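Local atomic coordinates of Tll0287 protein (Thermosynechococcus elongatus, PDB entry 5B82), a protein that binds a covalently attached heme c in a PAS-like domain and probably has a redox or sensory role linked to photosynthesis. Residues Y131-V137 and D171-A177. Sequence-based numbering, arbitrary orientation.
Sequences YFRRIDV and DLRGMYA. With HEC (heme c), chain B.
Ile135 CG1 and Tyr176 CG both stand anti to their own carbonyl carbons (chi1 -61° and -53°), and this brings Ile135 CD1 over the face of the Tyr176 ring. The CH-pi contact is nearly central, with CD1 3.7 Å from the ring centroid. CG1 of Ile135 packs against CE2 of Tyr176 at 3.4 Å. Beyond the ring, the Tyr176 hydroxyl is hydrogen-bonded to Asp42 and Arg45 of helix 28-49. A leucine in place of Tyr176 would probably take away the flat surface under Ile135 CD1 and leave Asp42 and Arg45 without their hydroxyl partner. On the other face of the sheet, Met175 CE packs on Phe132 CD1 at 3.6 Å, next to Ala177 CB, and Met175 SD makes an oblique Met-aromatic contact, 4.8 Å from the Phe132 ring centroid. Arg133 and Tyr176 form a hydrogen-bonded antiparallel pair, with Tyr176 N 2.8 Å from Arg133 O. Then the register slips. Ile135 O takes Arg173 N at 2.8 Å and, weakly, Gly174 N, while Ile135 N binds Gly174 O. Arg173 leaves this point toward the heme. Heme C3A and methyl CMA lie over one face of its guanidinium, and NH2 bonds propionate O1A at 2.7 Å. Ile135 CD1 also touches CMA. Arg173 and Gly174 opposite Ile135 form a classic beta bulge between the two central strands of the antiparallel PAS-like sheet, at the wall of the heme pocket.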
ATOM      1  N   TYR A 131      -4.755  12.214   2.371  1.00 17.42           N
ATOM      2  CA  TYR A 131      -4.984  11.233   3.416  1.00 14.95           C
ATOM      3  C   TYR A 131      -3.981  10.115   3.247  1.00 20.53           C
ATOM      4  O   TYR A 131      -3.747   9.651   2.122  1.00 18.77           O
ATOM      5  CB  TYR A 131      -6.410  10.681   3.307  1.00 16.69           C
ATOM      6  CG  TYR A 131      -6.763   9.545   4.271  1.00 19.88           C
ATOM      7  CD1 TYR A 131      -6.978   9.789   5.625  1.00 20.63           C
ATOM      8  CD2 TYR A 131      -6.932   8.241   3.815  1.00 23.80           C
ATOM      9  CE1 TYR A 131      -7.334   8.763   6.503  1.00 18.38           C
ATOM     10  CE2 TYR A 131      -7.294   7.198   4.697  1.00 17.76           C
ATOM     11  CZ  TYR A 131      -7.494   7.476   6.031  1.00 17.93           C
ATOM     12  OH  TYR A 131      -7.854   6.453   6.903  1.00 21.56           O
ATOM     13  N   PHE A 132      -3.382   9.699   4.364  1.00 16.92           N
ATOM     14  CA  PHE A 132      -2.405   8.627   4.369  1.00 14.65           C
ATOM     15  C   PHE A 132      -2.852   7.586   5.382  1.00 14.72           C
ATOM     16  O   PHE A 132      -3.315   7.929   6.455  1.00 16.63           O
ATOM     17  CB  PHE A 132      -1.030   9.146   4.769  1.00 12.15           C
ATOM     18  CG  PHE A 132      -0.520  10.258   3.869  1.00 16.45           C
ATOM     19  CD1 PHE A 132       0.189   9.961   2.721  1.00 13.09           C
ATOM     20  CD2 PHE A 132      -0.758  11.584   4.188  1.00 14.44           C
ATOM     21  CE1 PHE A 132       0.655  10.988   1.873  1.00 15.85           C
ATOM     22  CE2 PHE A 132      -0.289  12.619   3.354  1.00 17.62           C
ATOM     23  CZ  PHE A 132       0.413  12.313   2.204  1.00 20.94           C
ATOM     24  N   ARG A 133      -2.684   6.320   5.036  1.00 12.61           N
ATOM     25  CA  ARG A 133      -3.076   5.248   5.944  1.00 16.39           C
ATOM     26  C   ARG A 133      -1.980   4.198   5.937  1.00 16.98           C
ATOM     27  O   ARG A 133      -1.615   3.663   4.886  1.00 19.88           O
ATOM     28  CB  ARG A 133      -4.446   4.681   5.542  1.00 16.86           C
ATOM     29  CG  ARG A 133      -5.151   3.825   6.650  1.00 15.01           C
ATOM     30  CD  ARG A 133      -4.852   2.359   6.500  1.00 23.24           C
ATOM     31  NE  ARG A 133      -5.641   1.544   7.436  1.00 28.71           N
ATOM     32  CZ  ARG A 133      -5.198   1.119   8.615  1.00 32.23           C
ATOM     33  NH1 ARG A 133      -3.963   1.425   9.010  1.00 29.83           N
ATOM     34  NH2 ARG A 133      -5.979   0.373   9.398  1.00 24.86           N
ATOM     35  N   ARG A 134      -1.430   3.913   7.110  1.00 18.42           N
ATOM     36  CA  ARG A 134      -0.315   2.972   7.188  1.00 17.76           C
ATOM     37  C   ARG A 134      -0.706   1.552   6.766  1.00 15.80           C
ATOM     38  O   ARG A 134      -1.855   1.126   6.917  1.00 18.73           O
ATOM     39  CB  ARG A 134       0.320   2.973   8.591  1.00 23.42           C
ATOM     40  CG  ARG A 134      -0.169   1.877   9.516  1.00 22.38           C
ATOM     41  CD  ARG A 134       0.324   2.067  10.965  1.00 22.02           C
ATOM     42  NE  ARG A 134       1.687   1.599  11.205  1.00 24.79           N
ATOM     43  CZ  ARG A 134       2.624   2.311  11.827  1.00 23.81           C
ATOM     44  NH1 ARG A 134       2.351   3.536  12.263  1.00 22.11           N
ATOM     45  NH2 ARG A 134       3.835   1.799  12.017  1.00 20.55           N
ATOM     46  N   ILE A 135       0.266   0.840   6.214  1.00 16.69           N
ATOM     47  CA  ILE A 135       0.134  -0.578   5.908  1.00 22.51           C
ATOM     48  C   ILE A 135       1.177  -1.329   6.729  1.00 24.25           C
ATOM     49  O   ILE A 135       2.376  -1.066   6.610  1.00 26.48           O
ATOM     50  CB  ILE A 135       0.405  -0.854   4.422  1.00 18.26           C
ATOM     51  CG1 ILE A 135      -0.602  -0.108   3.551  1.00 17.39           C
ATOM     52  CG2 ILE A 135       0.329  -2.356   4.131  1.00 17.62           C
ATOM     53  CD1 ILE A 135      -0.177   0.058   2.106  1.00 17.14           C
ATOM     54  N   ASP A 136       0.732  -2.260   7.562  1.00 21.10           N
ATOM     55  CA  ASP A 136       1.668  -3.041   8.352  1.00 22.02           C
ATOM     56  C   ASP A 136       1.846  -4.436   7.760  1.00 24.77           C
ATOM     57  O   ASP A 136       1.049  -4.878   6.935  1.00 27.09           O
ATOM     58  CB  ASP A 136       1.228  -3.118   9.816  1.00 27.49           C
ATOM     59  CG  ASP A 136       1.386  -1.786  10.552  1.00 34.63           C
ATOM     60  OD1 ASP A 136       2.309  -1.009  10.215  1.00 37.17           O
ATOM     61  OD2 ASP A 136       0.585  -1.521  11.477  1.00 36.41           O
ATOM     62  N   VAL A 137       2.902  -5.117   8.179  1.00 23.69           N
ATOM     63  CA  VAL A 137       3.182  -6.458   7.691  1.00 24.03           C
ATOM     64  C   VAL A 137       2.540  -7.497   8.604  1.00 23.16           C
ATOM     65  O   VAL A 137       2.809  -7.502   9.799  1.00 31.97           O
ATOM     66  CB  VAL A 137       4.695  -6.702   7.645  1.00 25.55           C
ATOM     67  CG1 VAL A 137       4.994  -8.143   7.262  1.00 27.72           C
ATOM     68  CG2 VAL A 137       5.361  -5.732   6.672  1.00 26.92           C
ATOM     69  N   ASP A 171       6.306  -4.997  11.015  1.00 35.10           N
ATOM     70  CA  ASP A 171       7.033  -3.936  10.313  1.00 30.92           C
ATOM     71  C   ASP A 171       6.097  -2.954   9.614  1.00 25.47           C
ATOM     72  O   ASP A 171       4.981  -3.304   9.245  1.00 28.00           O
ATOM     73  CB  ASP A 171       7.955  -4.527   9.244  1.00 29.51           C
ATOM     74  CG  ASP A 171       9.190  -5.169   9.827  1.00 37.52           C
ATOM     75  OD1 ASP A 171       9.248  -5.310  11.066  1.00 40.04           O
ATOM     76  OD2 ASP A 171      10.091  -5.539   9.041  1.00 34.62           O
ATOM     77  N   LEU A 172       6.572  -1.731   9.403  1.00 26.36           N
ATOM     78  CA  LEU A 172       5.868  -0.797   8.528  1.00 28.56           C
ATOM     79  C   LEU A 172       6.150  -1.149   7.069  1.00 26.70           C
ATOM     80  O   LEU A 172       7.292  -1.058   6.611  1.00 33.17           O
ATOM     81  CB  LEU A 172       6.302   0.639   8.816  1.00 28.84           C
ATOM     82  CG  LEU A 172       5.748   1.694   7.860  1.00 30.01           C
ATOM     83  CD1 LEU A 172       4.229   1.791   7.993  1.00 25.21           C
ATOM     84  CD2 LEU A 172       6.420   3.028   8.126  1.00 30.87           C
ATOM     85  N   ARG A 173       5.108  -1.552   6.343  1.00 23.89           N
ATOM     86  CA  ARG A 173       5.241  -1.981   4.954  1.00 23.54           C
ATOM     87  C   ARG A 173       5.293  -0.801   3.981  1.00 26.26           C
ATOM     88  O   ARG A 173       6.035  -0.820   2.996  1.00 22.55           O
ATOM     89  CB  ARG A 173       4.064  -2.884   4.578  1.00 21.69           C
ATOM     90  CG  ARG A 173       3.997  -3.227   3.104  1.00 22.93           C
ATOM     91  CD  ARG A 173       5.099  -4.212   2.703  1.00 28.87           C
ATOM     92  NE  ARG A 173       5.031  -4.509   1.275  1.00 29.25           N
ATOM     93  CZ  ARG A 173       5.643  -3.799   0.329  1.00 28.23           C
ATOM     94  NH1 ARG A 173       6.389  -2.755   0.661  1.00 25.83           N
ATOM     95  NH2 ARG A 173       5.517  -4.140  -0.948  1.00 22.83           N
ATOM     96  N   GLY A 174       4.490   0.213   4.275  1.00 24.54           N
ATOM     97  CA  GLY A 174       4.299   1.359   3.406  1.00 24.83           C
ATOM     98  C   GLY A 174       3.001   2.024   3.816  1.00 23.09           C
ATOM     99  O   GLY A 174       2.581   1.924   4.976  1.00 20.61           O
ATOM    100  N   MET A 175       2.344   2.688   2.874  1.00 21.20           N
ATOM    101  CA  MET A 175       1.118   3.419   3.175  1.00 18.43           C
ATOM    102  C   MET A 175       0.262   3.571   1.937  1.00 19.55           C
ATOM    103  O   MET A 175       0.763   3.420   0.813  1.00 17.52           O
ATOM    104  CB  MET A 175       1.451   4.802   3.725  1.00 19.55           C
ATOM    105  CG  MET A 175       1.987   5.780   2.675  1.00 17.54           C
ATOM    106  SD  MET A 175       2.584   7.285   3.443  1.00 21.16           S
ATOM    107  CE  MET A 175       3.193   8.161   1.979  1.00 22.39           C
ATOM    108  N   TYR A 176      -1.032   3.834   2.133  1.00 17.68           N
ATOM    109  CA  TYR A 176      -1.870   4.343   1.043  1.00 15.29           C
ATOM    110  C   TYR A 176      -1.810   5.863   1.089  1.00 17.77           C
ATOM    111  O   TYR A 176      -1.735   6.442   2.173  1.00 20.07           O
ATOM    112  CB  TYR A 176      -3.327   3.906   1.191  1.00 16.74           C
ATOM    113  CG  TYR A 176      -3.500   2.415   1.352  1.00 21.22           C
ATOM    114  CD1 TYR A 176      -3.533   1.571   0.247  1.00 21.38           C
ATOM    115  CD2 TYR A 176      -3.639   1.856   2.607  1.00 20.54           C
ATOM    116  CE1 TYR A 176      -3.684   0.199   0.399  1.00 21.34           C
ATOM    117  CE2 TYR A 176      -3.805   0.497   2.769  1.00 23.21           C
ATOM    118  CZ  TYR A 176      -3.818  -0.325   1.668  1.00 24.13           C
ATOM    119  OH  TYR A 176      -3.967  -1.677   1.846  1.00 22.37           O
ATOM    120  N   ALA A 177      -1.845   6.503  -0.079  1.00 17.77           N
ATOM    121  CA  ALA A 177      -1.834   7.970  -0.176  1.00 16.48           C
ATOM    122  C   ALA A 177      -2.930   8.432  -1.126  1.00 18.84           C
ATOM    123  O   ALA A 177      -2.986   8.004  -2.283  1.00 19.02           O
ATOM    124  CB  ALA A 177      -0.494   8.459  -0.671  1.00 17.12           C
TER
HETATM  125 FE   HEC B 501       2.318  -7.463  -1.593  1.00 24.74          FE
HETATM  126  CHA HEC B 501       3.112  -4.999  -3.789  1.00 22.10           C
HETATM  127  CHB HEC B 501       1.880  -5.038   0.884  1.00 23.23           C
HETATM  128  CHC HEC B 501       1.272  -9.827   0.600  1.00 29.06           C
HETATM  129  CHD HEC B 501       3.129  -9.892  -3.883  1.00 27.45           C
HETATM  130  NA  HEC B 501       2.528  -5.407  -1.453  1.00 23.96           N
HETATM  131  C1A HEC B 501       2.738  -4.581  -2.538  1.00 24.69           C
HETATM  132  C2A HEC B 501       2.514  -3.209  -2.125  1.00 24.16           C
HETATM  133  C3A HEC B 501       2.171  -3.237  -0.831  1.00 22.44           C
HETATM  134  C4A HEC B 501       2.179  -4.607  -0.385  1.00 24.98           C
HETATM  135  CMA HEC B 501       1.832  -2.040   0.072  1.00 17.22           C
HETATM  136  CAA HEC B 501       2.629  -1.951  -3.023  1.00 24.65           C
HETATM  137  CBA HEC B 501       3.953  -1.216  -2.820  1.00 21.00           C
HETATM  138  CGA HEC B 501       5.046  -1.883  -3.612  1.00 20.63           C
HETATM  139  O1A HEC B 501       6.009  -2.398  -2.993  1.00 30.44           O
HETATM  140  O2A HEC B 501       4.946  -1.936  -4.865  1.00 24.48           O
HETATM  141  NB  HEC B 501       1.719  -7.420   0.368  1.00 28.16           N
HETATM  142  C1B HEC B 501       1.550  -6.331   1.197  1.00 26.72           C
HETATM  143  C2B HEC B 501       0.969  -6.781   2.445  1.00 26.88           C
HETATM  144  C3B HEC B 501       0.811  -8.104   2.367  1.00 24.58           C
HETATM  145  C4B HEC B 501       1.267  -8.531   1.061  1.00 27.82           C
HETATM  146  CMB HEC B 501       0.649  -5.880   3.665  1.00 17.17           C
HETATM  147  CAB HEC B 501       0.226  -9.028   3.462  1.00 22.04           C
HETATM  148  CBB HEC B 501      -1.274  -8.715   3.703  1.00 19.42           C
HETATM  149  NC  HEC B 501       2.255  -9.485  -1.627  1.00 30.66           N
HETATM  150  C1C HEC B 501       1.727 -10.268  -0.625  1.00 31.59           C
HETATM  151  C2C HEC B 501       1.595 -11.616  -1.138  1.00 33.41           C
HETATM  152  C3C HEC B 501       2.230 -11.669  -2.322  1.00 31.24           C
HETATM  153  C4C HEC B 501       2.577 -10.307  -2.687  1.00 29.68           C
HETATM  154  CMC HEC B 501       1.230 -12.821  -0.239  1.00 26.69           C
HETATM  155  CAC HEC B 501       2.470 -12.918  -3.212  1.00 28.95           C
HETATM  156  CBC HEC B 501       1.192 -13.680  -3.634  1.00 34.48           C
HETATM  157  ND  HEC B 501       3.070  -7.464  -3.496  1.00 27.17           N
HETATM  158  C1D HEC B 501       3.193  -8.585  -4.310  1.00 32.00           C
HETATM  159  C2D HEC B 501       3.406  -8.152  -5.678  1.00 28.75           C
HETATM  160  C3D HEC B 501       3.407  -6.630  -5.624  1.00 28.85           C
HETATM  161  C4D HEC B 501       3.194  -6.292  -4.243  1.00 27.07           C
HETATM  162  CMD HEC B 501       3.599  -9.032  -6.931  1.00 25.18           C
HETATM  163  CAD HEC B 501       3.570  -5.637  -6.795  1.00 24.15           C
HETATM  164  CBD HEC B 501       2.154  -5.401  -7.307  1.00 25.35           C
HETATM  165  CGD HEC B 501       2.112  -4.296  -8.339  1.00 24.03           C
HETATM  166  O1D HEC B 501       2.719  -4.451  -9.422  1.00 29.31           O
HETATM  167  O2D HEC B 501       1.459  -3.265  -8.068  1.00 26.35           O